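Local coordinates for protein probable dipeptidase (Pseudomonas aeruginosa, PDB 3B40) that probably hydrolyses dipeptides as a metal-dependent member of the membrane dipeptidase (M19) family, built on a TIM-barrel fold, at residues Val241-Lys244 against Arg245-Ser248; Met214-Lys217 against Ala218-Val222; Tyr324-Leu327 against Glu328-Pro331; Asp343-Val346 against Lys347-Ile351; Leu247-His250 against Glu251-Leu254. The protein carries 11 engineered substitutions. All coordinates share one frame; numbering follows the deposited sequence.

Contact 1: residues Val241-Lys244 against Arg245-Ser248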
loop_
_atom_site.group_PDB
_atom_site.type_symbol
_atom_site.label_atom_id
_atom_site.label_comp_id
_atom_site.label_asym_id
_atom_site.label_seq_id
_atom_site.Cartn_x
_atom_site.Cartn_y
_atom_site.Cartn_z
ATOM N N VAL A 241 -14.761 1.018 -7.724
ATOM C CA VAL A 241 -15.460 0.631 -6.503
ATOM C C VAL A 241 -15.540 1.924 -5.713
ATOM O O VAL A 241 -14.525 2.631 -5.480
ATOM C CB VAL A 241 -14.722 -0.469 -5.712
ATOM C CG1 VAL A 241 -15.455 -0.792 -4.377
ATOM C CG2 VAL A 241 -14.576 -1.750 -6.560
ATOM N N ASP A 242 -16.766 2.263 -5.364
ATOM C CA ASP A 242 -17.044 3.539 -4.749
ATOM C C ASP A 242 -16.958 3.381 -3.232
ATOM O O ASP A 242 -17.948 3.198 -2.538
ATOM C CB ASP A 242 -18.401 4.067 -5.254
ATOM C CG ASP A 242 -18.640 5.526 -4.881
ATOM O OD1 ASP A 242 -17.674 6.270 -4.596
ATOM O OD2 ASP A 242 -19.817 5.918 -4.836
ATOM N N ILE A 243 -15.731 3.445 -2.723
ATOM C CA ILE A 243 -15.450 3.297 -1.316
ATOM C C ILE A 243 -14.506 4.448 -0.973
ATOM O O ILE A 243 -13.781 4.930 -1.845
ATOM C CB ILE A 243 -14.806 1.898 -0.978
ATOM C CG1 ILE A 243 -13.613 1.594 -1.883
ATOM C CG2 ILE A 243 -15.847 0.769 -1.050
ATOM C CD1 ILE A 243 -12.786 0.280 -1.449
ATOM N N LYS A 244 -14.534 4.895 0.277
ATOM C CA LYS A 244 -13.693 6.016 0.757
ATOM C C LYS A 244 -12.210 5.738 0.671
ATOM O O LYS A 244 -11.439 6.668 0.452
ATOM C CB LYS A 244 -14.100 6.406 2.183
ATOM C CG LYS A 244 -15.508 6.966 2.166
ATOM C CD LYS A 244 -16.061 7.443 3.472
ATOM C CE LYS A 244 -17.518 7.892 3.143
ATOM N NZ LYS A 244 -18.240 8.534 4.268
ATOM N N ARG A 245 -11.841 4.467 0.827
ATOM C CA ARG A 245 -10.456 3.971 0.618
ATOM C C ARG A 245 -9.886 4.235 -0.784
ATOM O O ARG A 245 -8.674 4.433 -0.940
ATOM C CB ARG A 245 -10.356 2.474 0.987
ATOM C CG ARG A 245 -8.907 1.821 0.917
ATOM C CD ARG A 245 -7.772 2.600 1.611
ATOM N NE ARG A 245 -6.486 1.840 1.493
ATOM C CZ ARG A 245 -5.564 2.032 0.556
ATOM N NH1 ARG A 245 -5.686 3.011 -0.345
ATOM N NH2 ARG A 245 -4.483 1.255 0.535
ATOM N N ASN A 246 -10.761 4.313 -1.795
ATOM C CA ASN A 246 -10.368 4.621 -3.180
ATOM C C ASN A 246 -10.354 6.143 -3.483
ATOM O O ASN A 246 -10.906 6.933 -2.704
ATOM C CB ASN A 246 -11.298 3.853 -4.149
ATOM C CG ASN A 246 -10.930 2.368 -4.267
ATOM O OD1 ASN A 246 -9.936 1.927 -3.693
ATOM N ND2 ASN A 246 -11.673 1.616 -5.099
ATOM N N LEU A 247 -9.736 6.538 -4.607
ATOM C CA LEU A 247 -9.504 7.937 -4.980
ATOM C C LEU A 247 -10.605 8.529 -5.916
ATOM O O LEU A 247 -11.025 7.896 -6.894
ATOM C CB LEU A 247 -8.143 8.045 -5.681
ATOM C CG LEU A 247 -6.864 7.785 -4.856
ATOM C CD1 LEU A 247 -5.631 7.811 -5.724
ATOM C CD2 LEU A 247 -6.731 8.826 -3.745
ATOM N N SER A 248 -11.059 9.732 -5.615
ATOM C CA SER A 248 -11.942 10.471 -6.509
ATOM C C SER A 248 -11.034 10.984 -7.607
ATOM O O SER A 248 -9.817 11.036 -7.419
ATOM C CB SER A 248 -12.592 11.641 -5.790
ATOM O OG SER A 248 -11.614 12.587 -5.370
HETATM O O HOH W 1 -8.749 7.331 -0.394
#

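Contact 2: residues Met214-Lys217 against Ala218-Val222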
loop_
_atom_site.group_PDB
_atom_site.type_symbol
_atom_site.label_atom_id
_atom_site.label_comp_id
_atom_site.label_asym_id
_atom_site.label_seq_id
_atom_site.Cartn_x
_atom_site.Cartn_y
_atom_site.Cartn_z
ATOM N N MET A 214 -4.981 7.825 3.768
ATOM C CA MET A 214 -5.324 9.105 4.381
ATOM C C MET A 214 -6.736 9.535 3.963
ATOM O O MET A 214 -7.141 9.291 2.839
ATOM C CB MET A 214 -4.318 10.175 3.898
ATOM C CG MET A 214 -2.885 10.012 4.503
ATOM S SD MET A 214 -1.644 11.269 4.027
ATOM C CE MET A 214 -2.079 12.658 5.046
ATOM N N SER A 215 -7.469 10.207 4.854
ATOM C CA SER A 215 -8.767 10.798 4.521
ATOM C C SER A 215 -8.621 11.808 3.357
ATOM O O SER A 215 -7.497 12.276 3.037
ATOM C CB SER A 215 -9.373 11.478 5.762
ATOM O OG SER A 215 -8.811 12.755 5.929
ATOM N N THR A 216 -9.736 12.128 2.716
ATOM C CA THR A 216 -9.746 13.100 1.616
ATOM C C THR A 216 -9.282 14.485 2.016
ATOM O O THR A 216 -8.483 15.097 1.302
ATOM C CB THR A 216 -11.119 13.170 0.937
ATOM O OG1 THR A 216 -11.347 11.901 0.300
ATOM C CG2 THR A 216 -11.149 14.293 -0.152
ATOM N N LYS A 217 -9.759 14.971 3.155
ATOM C CA LYS A 217 -9.311 16.273 3.653
ATOM C C LYS A 217 -7.831 16.330 3.981
ATOM O O LYS A 217 -7.203 17.374 3.794
ATOM C CB LYS A 217 -10.112 16.696 4.882
ATOM C CG LYS A 217 -11.519 17.169 4.537
ATOM C CD LYS A 217 -12.358 17.278 5.824
ATOM C CE LYS A 217 -13.849 17.445 5.493
ATOM N NZ LYS A 217 -14.079 18.639 4.616
ATOM N N ALA A 218 -7.276 15.226 4.475
ATOM C CA ALA A 218 -5.870 15.202 4.858
ATOM C C ALA A 218 -5.021 15.205 3.597
ATOM O O ALA A 218 -4.018 15.907 3.534
ATOM C CB ALA A 218 -5.573 14.006 5.687
ATOM N N LEU A 219 -5.451 14.422 2.607
ATOM C CA LEU A 219 -4.849 14.440 1.281
ATOM C C LEU A 219 -4.833 15.866 0.747
ATOM O O LEU A 219 -3.814 16.307 0.243
ATOM C CB LEU A 219 -5.640 13.562 0.307
ATOM C CG LEU A 219 -4.993 13.286 -1.058
ATOM C CD1 LEU A 219 -5.396 11.901 -1.595
ATOM C CD2 LEU A 219 -5.251 14.392 -2.097
ATOM N N GLU A 220 -5.968 16.575 0.858
ATOM C CA GLU A 220 -6.085 17.906 0.280
ATOM C C GLU A 220 -5.077 18.841 0.916
ATOM O O GLU A 220 -4.485 19.666 0.226
ATOM C CB GLU A 220 -7.517 18.449 0.432
ATOM C CG GLU A 220 -8.511 17.794 -0.548
ATOM C CD GLU A 220 -9.967 18.105 -0.230
ATOM O OE1 GLU A 220 -10.260 18.660 0.849
ATOM O OE2 GLU A 220 -10.829 17.763 -1.049
ATOM N N GLN A 221 -4.896 18.699 2.232
ATOM C CA GLN A 221 -3.960 19.512 3.015
ATOM C C GLN A 221 -2.521 19.147 2.713
ATOM O O GLN A 221 -1.668 20.027 2.639
ATOM C CB GLN A 221 -4.279 19.392 4.508
ATOM C CG GLN A 221 -5.624 20.028 4.841
ATOM C CD GLN A 221 -6.147 19.711 6.214
ATOM O OE1 GLN A 221 -5.408 19.360 7.148
ATOM N NE2 GLN A 221 -7.438 19.862 6.358
ATOM N N VAL A 222 -2.244 17.865 2.515
ATOM C CA VAL A 222 -0.891 17.485 2.096
ATOM C C VAL A 222 -0.602 18.181 0.756
ATOM O O VAL A 222 0.442 18.799 0.615
ATOM C CB VAL A 222 -0.689 15.944 1.946
ATOM C CG1 VAL A 222 0.650 15.622 1.223
ATOM C CG2 VAL A 222 -0.710 15.269 3.268
HETATM O O HOH W 2 -9.014 19.952 3.250
HETATM O O HOH W 3 -12.525 19.135 1.710
#

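Contact 3: residues Tyr324-Leu327 against Glu328-Pro331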
loop_
_atom_site.group_PDB
_atom_site.type_symbol
_atom_site.label_atom_id
_atom_site.label_comp_id
_atom_site.label_asym_id
_atom_site.label_seq_id
_atom_site.Cartn_x
_atom_site.Cartn_y
_atom_site.Cartn_z
ATOM N N TYR A 324 -15.061 -11.266 7.934
ATOM C CA TYR A 324 -13.882 -11.576 7.155
ATOM C C TYR A 324 -13.918 -12.970 6.517
ATOM O O TYR A 324 -13.309 -13.186 5.463
ATOM C CB TYR A 324 -12.618 -11.314 7.969
ATOM C CG TYR A 324 -12.325 -9.822 8.103
ATOM C CD1 TYR A 324 -12.153 -9.023 6.969
ATOM C CD2 TYR A 324 -12.235 -9.213 9.357
ATOM C CE1 TYR A 324 -11.886 -7.639 7.073
ATOM C CE2 TYR A 324 -11.964 -7.827 9.482
ATOM C CZ TYR A 324 -11.799 -7.053 8.336
ATOM O OH TYR A 324 -11.549 -5.707 8.437
ATOM N N GLY A 325 -14.637 -13.901 7.135
ATOM C CA GLY A 325 -14.831 -15.243 6.564
ATOM C C GLY A 325 -15.654 -15.186 5.292
ATOM O O GLY A 325 -15.351 -15.871 4.310
ATOM N N ILE A 326 -16.715 -14.381 5.334
ATOM C CA ILE A 326 -17.610 -14.146 4.203
ATOM C C ILE A 326 -16.870 -13.457 3.056
ATOM O O ILE A 326 -17.079 -13.794 1.876
ATOM C CB ILE A 326 -18.868 -13.297 4.652
ATOM C CG1 ILE A 326 -19.838 -14.169 5.481
ATOM C CG2 ILE A 326 -19.572 -12.693 3.459
ATOM C CD1 ILE A 326 -20.802 -13.432 6.401
ATOM N N LEU A 327 -16.004 -12.492 3.402
ATOM C CA LEU A 327 -15.206 -11.765 2.412
ATOM C C LEU A 327 -14.232 -12.705 1.719
ATOM O O LEU A 327 -14.006 -12.592 0.498
ATOM C CB LEU A 327 -14.446 -10.603 3.061
ATOM C CG LEU A 327 -15.290 -9.424 3.563
ATOM C CD1 LEU A 327 -14.388 -8.316 4.061
ATOM C CD2 LEU A 327 -16.241 -8.875 2.499
ATOM N N GLU A 328 -13.673 -13.644 2.498
ATOM C CA GLU A 328 -12.750 -14.647 1.974
ATOM C C GLU A 328 -13.388 -15.504 0.876
ATOM O O GLU A 328 -12.679 -16.025 0.023
ATOM C CB GLU A 328 -12.156 -15.517 3.101
ATOM C CG GLU A 328 -10.729 -15.096 3.522
ATOM C CD GLU A 328 -10.619 -14.585 4.973
ATOM O OE1 GLU A 328 -11.167 -15.261 5.885
ATOM O OE2 GLU A 328 -9.955 -13.523 5.207
ATOM N N GLU A 329 -14.719 -15.592 0.859
ATOM C CA GLU A 329 -15.447 -16.409 -0.127
ATOM C C GLU A 329 -15.796 -15.664 -1.415
ATOM O O GLU A 329 -16.252 -16.283 -2.393
ATOM C CB GLU A 329 -16.752 -16.962 0.461
ATOM C CG GLU A 329 -16.625 -17.893 1.660
ATOM C CD GLU A 329 -18.007 -18.285 2.230
ATOM O OE1 GLU A 329 -18.725 -19.063 1.550
ATOM O OE2 GLU A 329 -18.381 -17.827 3.344
ATOM N N GLU A 330 -15.646 -14.341 -1.412
ATOM C CA GLU A 330 -15.898 -13.557 -2.617
ATOM C C GLU A 330 -14.933 -14.034 -3.698
ATOM O O GLU A 330 -13.714 -14.036 -3.468
ATOM C CB GLU A 330 -15.685 -12.055 -2.344
ATOM C CG GLU A 330 -15.810 -11.146 -3.589
ATOM C CD GLU A 330 -17.199 -11.069 -4.204
ATOM O OE1 GLU A 330 -18.115 -11.833 -3.810
ATOM O OE2 GLU A 330 -17.386 -10.235 -5.116
ATOM N N PRO A 331 -15.459 -14.498 -4.851
ATOM C CA PRO A 331 -14.551 -14.780 -5.985
ATOM C C PRO A 331 -13.600 -13.589 -6.246
ATOM O O PRO A 331 -14.063 -12.460 -6.336
ATOM C CB PRO A 331 -15.518 -14.975 -7.168
ATOM C CG PRO A 331 -16.761 -15.594 -6.490
ATOM C CD PRO A 331 -16.868 -14.817 -5.172
HETATM O O HOH W 4 -11.159 -11.408 4.477
HETATM O O HOH W 5 -11.496 -12.571 -1.830
#

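Contact 4: residues Asp343-Val346 against Lys347-Ile351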
loop_
_atom_site.group_PDB
_atom_site.type_symbol
_atom_site.label_atom_id
_atom_site.label_comp_id
_atom_site.label_asym_id
_atom_site.label_seq_id
_atom_site.Cartn_x
_atom_site.Cartn_y
_atom_site.Cartn_z
ATOM N N ASP A 343 -6.031 1.652 -16.723
ATOM C CA ASP A 343 -6.580 2.332 -17.883
ATOM C C ASP A 343 -7.289 3.617 -17.441
ATOM O O ASP A 343 -7.059 4.670 -18.005
ATOM C CB ASP A 343 -7.602 1.425 -18.625
ATOM C CG ASP A 343 -6.955 0.385 -19.554
ATOM O OD1 ASP A 343 -5.718 0.256 -19.630
ATOM O OD2 ASP A 343 -7.715 -0.322 -20.237
ATOM N N TYR A 344 -8.154 3.509 -16.441
ATOM C CA TYR A 344 -8.915 4.656 -15.920
ATOM C C TYR A 344 -8.022 5.755 -15.372
ATOM O O TYR A 344 -8.270 6.935 -15.604
ATOM C CB TYR A 344 -9.906 4.207 -14.839
ATOM C CG TYR A 344 -10.797 5.338 -14.366
ATOM C CD1 TYR A 344 -11.989 5.637 -15.028
ATOM C CD2 TYR A 344 -10.434 6.122 -13.275
ATOM C CE1 TYR A 344 -12.801 6.686 -14.602
ATOM C CE2 TYR A 344 -11.214 7.183 -12.843
ATOM C CZ TYR A 344 -12.403 7.471 -13.522
ATOM O OH TYR A 344 -13.202 8.494 -13.086
ATOM N N THR A 345 -7.007 5.360 -14.609
ATOM C CA THR A 345 -6.134 6.296 -13.939
ATOM C C THR A 345 -5.307 7.039 -14.983
ATOM O O THR A 345 -5.146 8.262 -14.896
ATOM C CB THR A 345 -5.267 5.581 -12.841
ATOM O OG1 THR A 345 -6.121 4.797 -12.017
ATOM C CG2 THR A 345 -4.570 6.590 -11.922
ATOM N N VAL A 346 -4.833 6.301 -15.991
ATOM C CA VAL A 346 -4.092 6.873 -17.092
ATOM C C VAL A 346 -4.962 7.878 -17.873
ATOM O O VAL A 346 -4.498 8.971 -18.165
ATOM C CB VAL A 346 -3.493 5.776 -18.021
ATOM C CG1 VAL A 346 -2.979 6.374 -19.326
ATOM C CG2 VAL A 346 -2.392 4.973 -17.304
ATOM N N LYS A 347 -6.215 7.528 -18.177
ATOM C CA LYS A 347 -7.164 8.480 -18.779
ATOM C C LYS A 347 -7.231 9.802 -18.057
ATOM O O LYS A 347 -7.346 10.869 -18.688
ATOM C CB LYS A 347 -8.602 7.932 -18.728
ATOM C CG LYS A 347 -8.924 6.841 -19.681
ATOM C CD LYS A 347 -8.965 7.366 -21.115
ATOM C CE LYS A 347 -9.379 6.267 -22.085
ATOM N NZ LYS A 347 -9.425 6.866 -23.435
ATOM N N LYS A 348 -7.230 9.717 -16.725
ATOM C CA LYS A 348 -7.406 10.865 -15.869
ATOM C C LYS A 348 -6.110 11.688 -15.667
ATOM O O LYS A 348 -6.141 12.914 -15.783
ATOM C CB LYS A 348 -8.049 10.446 -14.530
ATOM C CG LYS A 348 -9.492 9.905 -14.658
ATOM C CD LYS A 348 -10.367 10.779 -15.577
ATOM C CE LYS A 348 -11.759 10.185 -15.755
ATOM N NZ LYS A 348 -12.713 11.086 -16.452
ATOM N N VAL A 349 -4.976 11.031 -15.382
ATOM C CA VAL A 349 -3.748 11.781 -15.077
ATOM C C VAL A 349 -2.598 11.698 -16.096
ATOM O O VAL A 349 -1.643 12.460 -16.000
ATOM C CB VAL A 349 -3.232 11.498 -13.645
ATOM C CG1 VAL A 349 -4.325 11.846 -12.638
ATOM C CG2 VAL A 349 -2.870 10.017 -13.500
ATOM N N GLY A 350 -2.691 10.775 -17.053
ATOM C CA GLY A 350 -1.670 10.605 -18.087
ATOM C C GLY A 350 -0.650 9.551 -17.711
ATOM O O GLY A 350 -0.405 9.306 -16.508
ATOM N N ILE A 351 -0.019 8.955 -18.728
ATOM C CA ILE A 351 0.844 7.777 -18.521
ATOM C C ILE A 351 1.971 8.075 -17.537
ATOM O O ILE A 351 2.476 7.168 -16.896
ATOM C CB ILE A 351 1.417 7.173 -19.876
ATOM C CG1 ILE A 351 2.140 5.842 -19.629
ATOM C CG2 ILE A 351 2.335 8.124 -20.626
ATOM C CD1 ILE A 351 1.187 4.686 -19.345
#

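Contact 5: residues Leu247-His250 against Glu251-Leu254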
loop_
_atom_site.group_PDB
_atom_site.type_symbol
_atom_site.label_atom_id
_atom_site.label_comp_id
_atom_site.label_asym_id
_atom_site.label_seq_id
_atom_site.Cartn_x
_atom_site.Cartn_y
_atom_site.Cartn_z
ATOM N N LEU A 247 -9.736 6.538 -4.607
ATOM C CA LEU A 247 -9.504 7.937 -4.980
ATOM C C LEU A 247 -10.605 8.529 -5.916
ATOM O O LEU A 247 -11.025 7.896 -6.894
ATOM C CB LEU A 247 -8.143 8.045 -5.681
ATOM C CG LEU A 247 -6.864 7.785 -4.856
ATOM C CD1 LEU A 247 -5.631 7.811 -5.724
ATOM C CD2 LEU A 247 -6.731 8.826 -3.745
ATOM N N SER A 248 -11.059 9.732 -5.615
ATOM C CA SER A 248 -11.942 10.471 -6.509
ATOM C C SER A 248 -11.034 10.984 -7.607
ATOM O O SER A 248 -9.817 11.036 -7.419
ATOM C CB SER A 248 -12.592 11.641 -5.790
ATOM O OG SER A 248 -11.614 12.587 -5.370
ATOM N N ASP A 249 -11.618 11.368 -8.741
ATOM C CA ASP A 249 -10.851 12.020 -9.845
ATOM C C ASP A 249 -10.098 13.240 -9.350
ATOM O O ASP A 249 -8.931 13.420 -9.687
ATOM C CB ASP A 249 -11.784 12.428 -10.996
ATOM C CG ASP A 249 -12.357 11.242 -11.744
ATOM O OD1 ASP A 249 -12.161 10.058 -11.351
ATOM O OD2 ASP A 249 -12.990 11.504 -12.783
ATOM N N HIS A 250 -10.745 14.047 -8.502
ATOM C CA HIS A 250 -10.108 15.256 -7.965
ATOM C C HIS A 250 -8.864 14.973 -7.087
ATOM O O HIS A 250 -7.872 15.686 -7.157
ATOM C CB HIS A 250 -11.117 16.121 -7.208
ATOM C CG HIS A 250 -10.527 17.413 -6.712
ATOM N ND1 HIS A 250 -10.166 17.605 -5.397
ATOM C CD2 HIS A 250 -10.200 18.555 -7.366
ATOM C CE1 HIS A 250 -9.643 18.810 -5.259
ATOM N NE2 HIS A 250 -9.656 19.407 -6.438
ATOM N N GLU A 251 -8.927 13.926 -6.257
ATOM C CA GLU A 251 -7.766 13.521 -5.452
ATOM C C GLU A 251 -6.578 13.126 -6.349
ATOM O O GLU A 251 -5.426 13.530 -6.104
ATOM C CB GLU A 251 -8.140 12.364 -4.512
ATOM C CG GLU A 251 -9.008 12.815 -3.343
ATOM C CD GLU A 251 -9.530 11.667 -2.489
ATOM O OE1 GLU A 251 -10.283 10.785 -2.993
ATOM O OE2 GLU A 251 -9.215 11.661 -1.294
ATOM N N MET A 252 -6.875 12.363 -7.392
ATOM C CA MET A 252 -5.917 12.005 -8.453
ATOM C C MET A 252 -5.306 13.239 -9.119
ATOM O O MET A 252 -4.092 13.303 -9.341
ATOM C CB MET A 252 -6.592 11.113 -9.528
ATOM C CG MET A 252 -6.986 9.662 -9.131
ATOM S SD MET A 252 -7.844 8.675 -10.468
ATOM C CE MET A 252 -9.239 8.274 -9.478
ATOM N N GLN A 253 -6.129 14.242 -9.426
ATOM C CA GLN A 253 -5.604 15.466 -10.051
ATOM C C GLN A 253 -4.605 16.172 -9.129
ATOM O O GLN A 253 -3.592 16.676 -9.585
ATOM C CB GLN A 253 -6.732 16.429 -10.415
ATOM C CG GLN A 253 -7.501 16.053 -11.709
ATOM C CD GLN A 253 -6.570 15.887 -12.913
ATOM O OE1 GLN A 253 -5.924 16.859 -13.353
ATOM N NE2 GLN A 253 -6.491 14.655 -13.445
ATOM N N LEU A 254 -4.920 16.233 -7.843
ATOM C CA LEU A 254 -4.011 16.798 -6.857
ATOM C C LEU A 254 -2.639 16.118 -6.825
ATOM O O LEU A 254 -1.599 16.789 -6.665
ATOM C CB LEU A 254 -4.644 16.783 -5.466
ATOM C CG LEU A 254 -5.791 17.783 -5.257
ATOM C CD1 LEU A 254 -6.339 17.664 -3.826
ATOM C CD2 LEU A 254 -5.375 19.242 -5.564
#

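Contact 1: residues Val241-Lys244 against Arg245-Ser248
N246 reaches back across a tight bend, and its carboxamide bonds the loop residues just before it. ND2 donates to V241 O at 3.1 Å with an N-H...O angle of 150°; the donor lies somewhat out of the carbonyl plane, and V241 O lies somewhat out of the amide plane. Y270 O accepts a second bond from the same nitrogen, which fixes the rotation of the amide. With CG beside the backbone N (chi1 -77°), the carboxamide carbon comes to rest against I243, CG to CG1 3.7 Å, the two side chains meeting at a slant. R245, the next most covered residue, touches with its root alone: its CB is 4.1 Å from I243 CD1. From there CG runs anti to the backbone N and the chain bends at chi2 (48°), carrying the guanidinium off to H234 O. The backbone N of N246 closes the bend by donating to I243 O at 3.1 Å, arriving well above the carbonyl plane. K244 and R245 form the corner. The backbone forms a type I beta turn from I243 to N246, with the asparagine side chain bonded across to V241, in the loop between strand 230-235 and helix 249-257.

Contact 2: residues Met214-Lys217 against Ala218-Val222
E220 leans back over the first turn of its helix, lying against T216 and K217. Its CB stands 3.5 Å from K217 O. CG, set beside the backbone N (chi1 -75°), comes to 3.3 Å from T216 O, and from there the chain runs on extended. CD passes 4.0 Å from T216 CG2, the two side chains crossing at a slant. At the tip the oxygens part company: OE2 faces that methyl, whereas OE1 accepts from a water that also donates to K217 O. K217 NZ, 5.4 Å from E220 OE1, makes no direct salt bridge. This is the N-terminal turn of helix 216-225, the helix of a beta-alpha-beta unit between strands 208-210 and 230-235, and S215 is its N-cap: OG accepts from A218 N at 3.3 Å with an N-H...O angle of 151°. The regular i to i+4 bonds begin with L219 N to S215 O. Q221 sends its amide to the backbone of L191 and G189. Just ahead of the cap, M214 bends at chi3 (78°), which swings CE onto A218 CB and into V222 CG2, at 3.4 Å a tighter fit than usual for two methyls, M214 and V222 crossing at about a right angle.

Contact 3: residues Tyr324-Leu327 against Glu328-Pro331
The carboxylate of E328 turns one face to the backbone carbonyl of Y324: Y324 O lies nearly straight above the carboxylate carbon, 3.1 Å from CD, with OE1 at 3.0 Å from the same oxygen. All three oxygens are acceptors, so nothing bonds them directly. A water links the groups instead, donating to Y324 O and to E328 OE2, although its approach to the latter is improbably short. The E328 chain reaches this position with torsions away from the staggered values, chi1 -100° and chi2 116°. The Y324 ring leads the other way, onto M302 and P303. E329 sends its carboxylate back along the helix instead, with OE2 3.9 Å from I326 CA, while OE1 forms a salt bridge with K281. E330 points elsewhere: only its CB meets the helix, 3.3 Å from L327 O, and its OE1 is hydrogen-bonded to T278 OG1 and S275 OG. In the backbone the pattern changes at the C-terminal end of helix 313-328. E328 N still bonds Y324 O, four residues back, but E329 N and E330 N each reach only three, to I326 O and L327 O, from more than 60° out of the carbonyl planes. Three glutamates thus follow one another where helix carbonyls gather, a setting that probably disfavours their negative charge; K281 would offset it at E329.

Contact 4: residues Asp343-Val346 against Lys347-Ile351
The C-terminal turn of helix 335-349, which leads into strand 354-357 of the parallel barrel sheet, is where K348 lies against Y344 one turn back. K348 CG sits over one face of the Y344 ring, 4.2 Å from its centroid and 29° off the normal, a CH-pi contact. The lysine bends at chi2 (-45°) and then runs straight, so that it crosses the ring at a slant and brings CE to 3.5 Å from Y344 OH. On another side of the helix V346 and I351 lie side by side, CG2 to CD1 4.1 Å. T345 and V349, which face strands 261-265 and 354-357, meet CG2 to CG2 at the same separation. Backbone bonding holds four residues back to the end: V349 N to T345 O at 2.8 Å, then G350 N to V346 O, also 2.8 Å. G350 is the first residue to abandon helical angles, with phi 94°, and it turns the chain away. Both polar ends of the pair look to D249 on the neighbouring helix, Y344 OH by a hydrogen bond and K348 NZ by a long, weak ion pair; the lysine thus spends its methylenes on the ring while its charge probably helps to balance the aspartate.

Contact 5: residues Leu247-His250 against Glu251-Leu254
S248 and E251 face each other across the first turn of helix 249-257, each side chain bonding the other's backbone N-H. E251 runs back extended, and its OE1 accepts from S248 N at 2.9 Å, almost straight at 174°, on the lone pair that points away from OE2. In return S248 OG, tucked between its own backbone N and carbonyl carbon (chi1 64°), accepts from E251 N at 3.1 Å. This is a capping box with S248 as N-cap. Outside it, L247 and M252 slant across one another, CB to CE 4.0 Å; joining the residue before the cap to the one four past it, they make a hydrophobic staple. M252 bends at chi3 (-125°), away from a staggered value, which curls CE under the cap to 3.2 Å from L247 O. The CD2 branch of L247 rests on E251 CB at 3.9 Å, so the apolar stem of the glutamate shares in the packing. Farther along, the H250 ring meets L254 obliquely, its CE1 3.8 Å from CD1; H250 is exposed, while L254 also packs on helix 216-225. E251 is buried, yet both its oxygens are engaged, OE2 by T216 OG1 of helix 216-225. A carboxylate held by a backbone N-H at a helix N-terminus, and by the T216 hydroxyl, is probably stabilised in its charged form.

Along the chain the order is contacts 2, 1, 5, 3 and 4. Contacts 1 and 5 are continuous, sharing L247 and S248, with centres about 10 Å apart: the turn runs into the cap of helix 249-257. Contacts 2 and 4 lie on the helices that flank it, each centred about 11 Å from contact 5, though about 21 Å from one another. Helices 216-225, 249-257 and 335-349 pack as neighbours outside strands 208-210, 230-235, 261-265 and 354-357, successive members of the parallel sheet, as expected of a TIM barrel. Contact 3 stands apart at the surface, its centre about 30 Å from those of contacts 2 and 4, on a helix between strands 261-265 and 354-357.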